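PatF (PDB 4BG2) is a cyanobactin-pathway protein with the ten-stranded barrel of ABBA-type prenyltransferases, and probably transfers prenyl groups in patellamide-type biosynthesis. Local coordinates at residues 219-231 with 243-257. Sequence-based numbering, arbitrary orientation.
Sequences KVNSIFREGYLFG and LFFYHSIIKDLPKYF
Phe230 and Phe245 sit opposite each other as a non-hydrogen-bonded pair in the antiparallel hairpin of strands 229-233 and 242-247, part of the closed ten-stranded barrel of the ABBA prenyltransferase fold. Their rings lie side by side on the face turned to helices 206-215 and 285-288, planes 39° apart, where bulky aromatics suit packing against helices. Tyr246 belongs to the other face, probably the barrel interior, and its OH bonds to Glu51. Gly231 and Phe244 exchange two backbone hydrogen bonds, the shorter from Phe244 N to Gly231 O at 2.7 Å.

Beyond the strands, Ile223 packs from helix 218-223 against residues 243-257. From CB, chi1 of 59° sets CG1 between the backbone N and the carbonyl carbon and leaves CG2 anti to that carbon, where it meets Tyr256 CB at 3.8 Å. CG1 passes Phe245 CE1 at 3.9 Å, and CD1 then lies over that ring's face, 4.0 Å from its centroid, while also touching Phe257 CE1 at 3.8 Å. A branched aliphatic can thus serve three aromatic residues at once.

Tyr256 presents one ring face to Glu226, whose CB lies over it and whose CG reaches CE1 at 3.4 Å; Lys255 CB covers the opposite face. With an alanine here the ring is gone, which is likely to open a gap beside Glu226 and leave its CB and CG without their aromatic support.

Gly227 CA sits over one face of the His247 imidazole, offset toward its rim, in a CH-pi contact, beside Tyr246 O, where any CB would collide with that oxygen. A water donates to Ile223 O at 2.8 Å and also hydrogen-bonds His247 NE2 at 2.9 Å.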
loop_
_atom_site.group_PDB
_atom_site.type_symbol
_atom_site.label_atom_id
_atom_site.label_comp_id
_atom_site.label_asym_id
_atom_site.label_seq_id
_atom_site.Cartn_x
_atom_site.Cartn_y
_atom_site.Cartn_z
ATOM N N LYS A 219 20.476 1.232 12.311
ATOM C CA LYS A 219 19.143 1.052 12.871
ATOM C C LYS A 219 18.234 0.276 11.896
ATOM O O LYS A 219 17.511 -0.633 12.315
ATOM C CB LYS A 219 18.540 2.409 13.257
ATOM C CG LYS A 219 17.084 2.335 13.689
ATOM C CD LYS A 219 16.918 2.536 15.181
ATOM C CE LYS A 219 15.615 1.915 15.685
ATOM N NZ LYS A 219 15.348 0.470 15.366
ATOM N N VAL A 220 18.288 0.620 10.612
ATOM C CA VAL A 220 17.596 -0.167 9.576
ATOM C C VAL A 220 18.092 -1.606 9.522
ATOM O O VAL A 220 17.291 -2.549 9.577
ATOM C CB VAL A 220 17.749 0.452 8.171
ATOM C CG1 VAL A 220 17.270 -0.524 7.095
ATOM C CG2 VAL A 220 16.931 1.732 8.093
ATOM N N ASN A 221 19.407 -1.774 9.459
ATOM C CA ASN A 221 20.003 -3.111 9.446
ATOM C C ASN A 221 19.674 -3.964 10.656
ATOM O O ASN A 221 19.554 -5.177 10.524
ATOM C CB ASN A 221 21.514 -3.053 9.208
ATOM C CG ASN A 221 21.839 -2.985 7.725
ATOM O OD1 ASN A 221 21.821 -4.015 7.033
ATOM N ND2 ASN A 221 22.054 -1.769 7.211
ATOM N N SER A 222 19.461 -3.341 11.810
ATOM C CA SER A 222 19.189 -4.103 13.023
ATOM C C SER A 222 17.764 -4.613 13.136
ATOM O O SER A 222 17.525 -5.529 13.908
ATOM C CB SER A 222 19.550 -3.301 14.272
ATOM O OG SER A 222 18.533 -2.377 14.570
ATOM N N ILE A 223 16.826 -4.036 12.373
ATOM C CA ILE A 223 15.408 -4.430 12.450
ATOM C C ILE A 223 14.825 -5.061 11.184
ATOM O O ILE A 223 13.806 -5.715 11.259
ATOM C CB ILE A 223 14.476 -3.254 12.857
ATOM C CG1 ILE A 223 14.593 -2.109 11.854
ATOM C CG2 ILE A 223 14.797 -2.801 14.289
ATOM C CD1 ILE A 223 13.586 -0.990 12.038
ATOM N N PHE A 224 15.458 -4.878 10.027
ATOM C CA PHE A 224 14.764 -5.178 8.775
ATOM C C PHE A 224 14.470 -6.651 8.532
ATOM O O PHE A 224 13.567 -6.966 7.783
ATOM C CB PHE A 224 15.460 -4.532 7.564
ATOM C CG PHE A 224 16.600 -5.327 7.002
ATOM C CD1 PHE A 224 17.826 -5.336 7.632
ATOM C CD2 PHE A 224 16.449 -6.029 5.818
ATOM C CE1 PHE A 224 18.888 -6.064 7.113
ATOM C CE2 PHE A 224 17.492 -6.754 5.293
ATOM C CZ PHE A 224 18.717 -6.765 5.933
ATOM N N ARG A 225 15.208 -7.534 9.187
ATOM C CA ARG A 225 15.014 -8.985 9.077
ATOM C C ARG A 225 14.144 -9.574 10.179
ATOM O O ARG A 225 13.884 -10.767 10.167
ATOM C CB ARG A 225 16.361 -9.696 9.139
ATOM C CG ARG A 225 17.310 -9.326 8.019
ATOM C CD ARG A 225 18.713 -9.790 8.371
ATOM N NE ARG A 225 19.530 -9.971 7.181
ATOM C CZ ARG A 225 20.834 -10.209 7.197
ATOM N NH1 ARG A 225 21.493 -10.292 8.350
ATOM N NH2 ARG A 225 21.484 -10.356 6.048
ATOM N N GLU A 226 13.708 -8.743 11.119
ATOM C CA GLU A 226 12.884 -9.178 12.258
ATOM C C GLU A 226 11.414 -9.484 11.943
ATOM O O GLU A 226 10.769 -10.232 12.676
ATOM C CB GLU A 226 12.944 -8.135 13.377
ATOM C CG GLU A 226 14.330 -8.023 13.993
ATOM C CD GLU A 226 14.872 -9.371 14.415
ATOM O OE1 GLU A 226 14.233 -10.034 15.260
ATOM O OE2 GLU A 226 15.931 -9.770 13.884
ATOM N N GLY A 227 10.881 -8.880 10.885
ATOM C CA GLY A 227 9.524 -9.181 10.438
ATOM C C GLY A 227 9.592 -10.233 9.356
ATOM O O GLY A 227 10.660 -10.746 9.054
ATOM N N TYR A 228 8.465 -10.544 8.741
ATOM C CA TYR A 228 8.465 -11.551 7.682
ATOM C C TYR A 228 8.798 -10.954 6.307
ATOM O O TYR A 228 9.135 -11.682 5.376
ATOM C CB TYR A 228 7.138 -12.313 7.640
ATOM C CG TYR A 228 5.947 -11.530 7.145
ATOM C CD1 TYR A 228 5.644 -11.454 5.776
ATOM C CD2 TYR A 228 5.090 -10.896 8.037
ATOM C CE1 TYR A 228 4.536 -10.739 5.316
ATOM C CE2 TYR A 228 3.976 -10.194 7.584
ATOM C CZ TYR A 228 3.709 -10.123 6.222
ATOM O OH TYR A 228 2.611 -9.427 5.765
ATOM N N LEU A 229 8.713 -9.639 6.178
ATOM C CA LEU A 229 8.994 -8.999 4.894
ATOM C C LEU A 229 9.544 -7.633 5.140
ATOM O O LEU A 229 9.144 -6.952 6.070
ATOM C CB LEU A 229 7.711 -8.933 4.024
ATOM C CG LEU A 229 7.780 -8.487 2.543
ATOM C CD1 LEU A 229 8.725 -9.331 1.709
ATOM C CD2 LEU A 229 6.389 -8.528 1.905
ATOM N N PHE A 230 10.445 -7.211 4.272
ATOM C CA PHE A 230 10.994 -5.863 4.296
ATOM C C PHE A 230 10.856 -5.318 2.892
ATOM O O PHE A 230 11.119 -6.039 1.911
ATOM C CB PHE A 230 12.478 -5.906 4.697
ATOM C CG PHE A 230 13.204 -4.594 4.497
ATOM C CD1 PHE A 230 12.899 -3.488 5.287
ATOM C CD2 PHE A 230 14.190 -4.472 3.541
ATOM C CE1 PHE A 230 13.555 -2.283 5.104
ATOM C CE2 PHE A 230 14.845 -3.280 3.349
ATOM C CZ PHE A 230 14.534 -2.177 4.143
ATOM N N GLY A 231 10.446 -4.067 2.782
ATOM C CA GLY A 231 10.305 -3.421 1.472
ATOM C C GLY A 231 10.723 -1.972 1.516
ATOM O O GLY A 231 10.774 -1.356 2.568
ATOM N N LEU A 243 10.546 3.022 3.787
ATOM C CA LEU A 243 10.852 1.646 4.139
ATOM C C LEU A 243 9.646 1.067 4.790
ATOM O O LEU A 243 8.988 1.753 5.541
ATOM C CB LEU A 243 12.052 1.557 5.108
ATOM C CG LEU A 243 13.303 2.352 4.741
ATOM C CD1 LEU A 243 14.430 2.122 5.759
ATOM C CD2 LEU A 243 13.796 1.998 3.339
ATOM N N PHE A 244 9.343 -0.189 4.498
ATOM C CA PHE A 244 8.185 -0.847 5.057
ATOM C C PHE A 244 8.711 -2.049 5.828
ATOM O O PHE A 244 9.483 -2.825 5.289
ATOM C CB PHE A 244 7.251 -1.370 3.948
ATOM C CG PHE A 244 6.242 -0.390 3.467
ATOM C CD1 PHE A 244 6.627 0.762 2.784
ATOM C CD2 PHE A 244 4.865 -0.668 3.580
ATOM C CE1 PHE A 244 5.653 1.653 2.292
ATOM C CE2 PHE A 244 3.916 0.205 3.085
ATOM C CZ PHE A 244 4.309 1.369 2.432
ATOM N N PHE A 245 8.220 -2.227 7.049
ATOM C CA PHE A 245 8.564 -3.370 7.881
ATOM C C PHE A 245 7.280 -4.129 8.215
ATOM O O PHE A 245 6.493 -3.630 9.004
ATOM C CB PHE A 245 9.245 -2.882 9.154
ATOM C CG PHE A 245 10.437 -2.015 8.896
ATOM C CD1 PHE A 245 11.687 -2.587 8.668
ATOM C CD2 PHE A 245 10.315 -0.643 8.861
ATOM C CE1 PHE A 245 12.788 -1.791 8.422
ATOM C CE2 PHE A 245 11.405 0.158 8.611
ATOM C CZ PHE A 245 12.645 -0.413 8.387
ATOM N N TYR A 246 7.091 -5.316 7.622
ATOM C CA TYR A 246 5.882 -6.132 7.802
ATOM C C TYR A 246 6.043 -7.156 8.930
ATOM O O TYR A 246 7.025 -7.880 8.978
ATOM C CB TYR A 246 5.476 -6.838 6.486
ATOM C CG TYR A 246 4.521 -6.000 5.586
ATOM C CD1 TYR A 246 3.124 -6.086 5.763
ATOM C CD2 TYR A 246 4.989 -5.152 4.589
ATOM C CE1 TYR A 246 2.233 -5.347 4.980
ATOM C CE2 TYR A 246 4.095 -4.402 3.794
ATOM C CZ TYR A 246 2.718 -4.499 4.006
ATOM O OH TYR A 246 1.786 -3.773 3.250
ATOM N N HIS A 247 5.069 -7.200 9.834
ATOM C CA HIS A 247 5.060 -8.135 10.956
ATOM C C HIS A 247 3.725 -8.849 11.073
ATOM O O HIS A 247 2.664 -8.235 10.913
ATOM C CB HIS A 247 5.322 -7.392 12.258
ATOM C CG HIS A 247 6.721 -6.897 12.385
ATOM N ND1 HIS A 247 7.702 -7.610 13.037
ATOM C CD2 HIS A 247 7.309 -5.768 11.926
ATOM C CE1 HIS A 247 8.836 -6.932 12.981
ATOM N NE2 HIS A 247 8.625 -5.813 12.310
ATOM N N SER A 248 3.784 -10.142 11.377
ATOM C CA SER A 248 2.585 -10.937 11.536
ATOM C C SER A 248 2.188 -11.058 13.009
ATOM O O SER A 248 1.098 -11.494 13.302
ATOM C CB SER A 248 2.774 -12.322 10.908
ATOM O OG SER A 248 3.831 -13.002 11.539
ATOM N N ILE A 249 3.067 -10.649 13.918
ATOM C CA ILE A 249 2.763 -10.630 15.342
ATOM C C ILE A 249 2.816 -9.191 15.840
ATOM O O ILE A 249 3.887 -8.599 15.993
ATOM C CB ILE A 249 3.731 -11.511 16.164
ATOM C CG1 ILE A 249 4.040 -12.814 15.408
ATOM C CG2 ILE A 249 3.124 -11.817 17.535
ATOM C CD1 ILE A 249 5.029 -13.724 16.110
ATOM N N ILE A 250 1.640 -8.645 16.117
ATOM C CA ILE A 250 1.495 -7.244 16.493
ATOM C C ILE A 250 2.321 -6.870 17.725
ATOM O O ILE A 250 2.925 -5.798 17.767
ATOM C CB ILE A 250 0.014 -6.884 16.721
ATOM C CG1 ILE A 250 -0.756 -7.057 15.410
ATOM C CG2 ILE A 250 -0.119 -5.444 17.220
ATOM C CD1 ILE A 250 -2.254 -6.896 15.544
ATOM N N LYS A 251 2.361 -7.764 18.702
ATOM C CA LYS A 251 3.028 -7.498 19.977
ATOM C C LYS A 251 4.543 -7.354 19.849
ATOM O O LYS A 251 5.199 -6.855 20.747
ATOM C CB LYS A 251 2.658 -8.579 20.999
ATOM C CG LYS A 251 1.214 -8.443 21.458
ATOM C CD LYS A 251 0.591 -9.717 22.013
ATOM C CE LYS A 251 -0.929 -9.604 21.950
ATOM N NZ LYS A 251 -1.620 -10.702 22.670
ATOM N N ASP A 252 5.090 -7.760 18.711
ATOM C CA ASP A 252 6.504 -7.561 18.435
ATOM C C ASP A 252 6.861 -6.119 18.062
ATOM O O ASP A 252 8.040 -5.777 18.092
ATOM C CB ASP A 252 6.967 -8.512 17.321
ATOM C CG ASP A 252 7.119 -9.960 17.797
ATOM O OD1 ASP A 252 7.254 -10.211 19.022
ATOM O OD2 ASP A 252 7.111 -10.853 16.919
ATOM N N LEU A 253 5.888 -5.275 17.700
ATOM C CA LEU A 253 6.231 -3.914 17.249
ATOM C C LEU A 253 7.002 -3.087 18.285
ATOM O O LEU A 253 8.002 -2.468 17.937
ATOM C CB LEU A 253 5.009 -3.116 16.758
ATOM C CG LEU A 253 4.320 -3.512 15.447
ATOM C CD1 LEU A 253 3.223 -2.495 15.168
ATOM C CD2 LEU A 253 5.264 -3.617 14.255
ATOM N N PRO A 254 6.536 -3.055 19.550
ATOM C CA PRO A 254 7.276 -2.300 20.591
ATOM C C PRO A 254 8.722 -2.748 20.824
ATOM O O PRO A 254 9.505 -2.005 21.420
ATOM C CB PRO A 254 6.446 -2.537 21.861
ATOM C CG PRO A 254 5.081 -2.874 21.372
ATOM C CD PRO A 254 5.268 -3.602 20.073
ATOM N N LYS A 255 9.071 -3.956 20.387
ATOM C CA LYS A 255 10.463 -4.410 20.438
ATOM C C LYS A 255 11.337 -3.622 19.476
ATOM O O LYS A 255 12.514 -3.470 19.728
ATOM C CB LYS A 255 10.569 -5.909 20.130
ATOM C CG LYS A 255 9.806 -6.765 21.128
ATOM C CD LYS A 255 9.999 -8.258 20.911
ATOM C CE LYS A 255 9.014 -9.033 21.779
ATOM N NZ LYS A 255 9.409 -10.452 22.037
ATOM N N TYR A 256 10.767 -3.108 18.384
ATOM C CA TYR A 256 11.585 -2.512 17.331
ATOM C C TYR A 256 11.333 -1.040 17.051
ATOM O O TYR A 256 12.177 -0.380 16.439
ATOM C CB TYR A 256 11.419 -3.306 16.033
ATOM C CG TYR A 256 11.520 -4.794 16.242
ATOM C CD1 TYR A 256 12.734 -5.387 16.596
ATOM C CD2 TYR A 256 10.399 -5.608 16.139
ATOM C CE1 TYR A 256 12.824 -6.750 16.817
ATOM C CE2 TYR A 256 10.482 -6.971 16.364
ATOM C CZ TYR A 256 11.691 -7.536 16.700
ATOM O OH TYR A 256 11.766 -8.890 16.915
ATOM N N PHE A 257 10.181 -0.532 17.481
ATOM C CA PHE A 257 9.809 0.844 17.239
ATOM C C PHE A 257 9.320 1.492 18.528
ATOM O O PHE A 257 8.665 0.838 19.343
ATOM C CB PHE A 257 8.665 0.893 16.207
ATOM C CG PHE A 257 8.979 0.198 14.912
ATOM C CD1 PHE A 257 9.732 0.836 13.938
ATOM C CD2 PHE A 257 8.534 -1.093 14.663
ATOM C CE1 PHE A 257 10.020 0.199 12.743
ATOM C CE2 PHE A 257 8.831 -1.735 13.469
ATOM C CZ PHE A 257 9.574 -1.084 12.510
HETATM O O HOH W 1 11.069 -5.369 10.860
#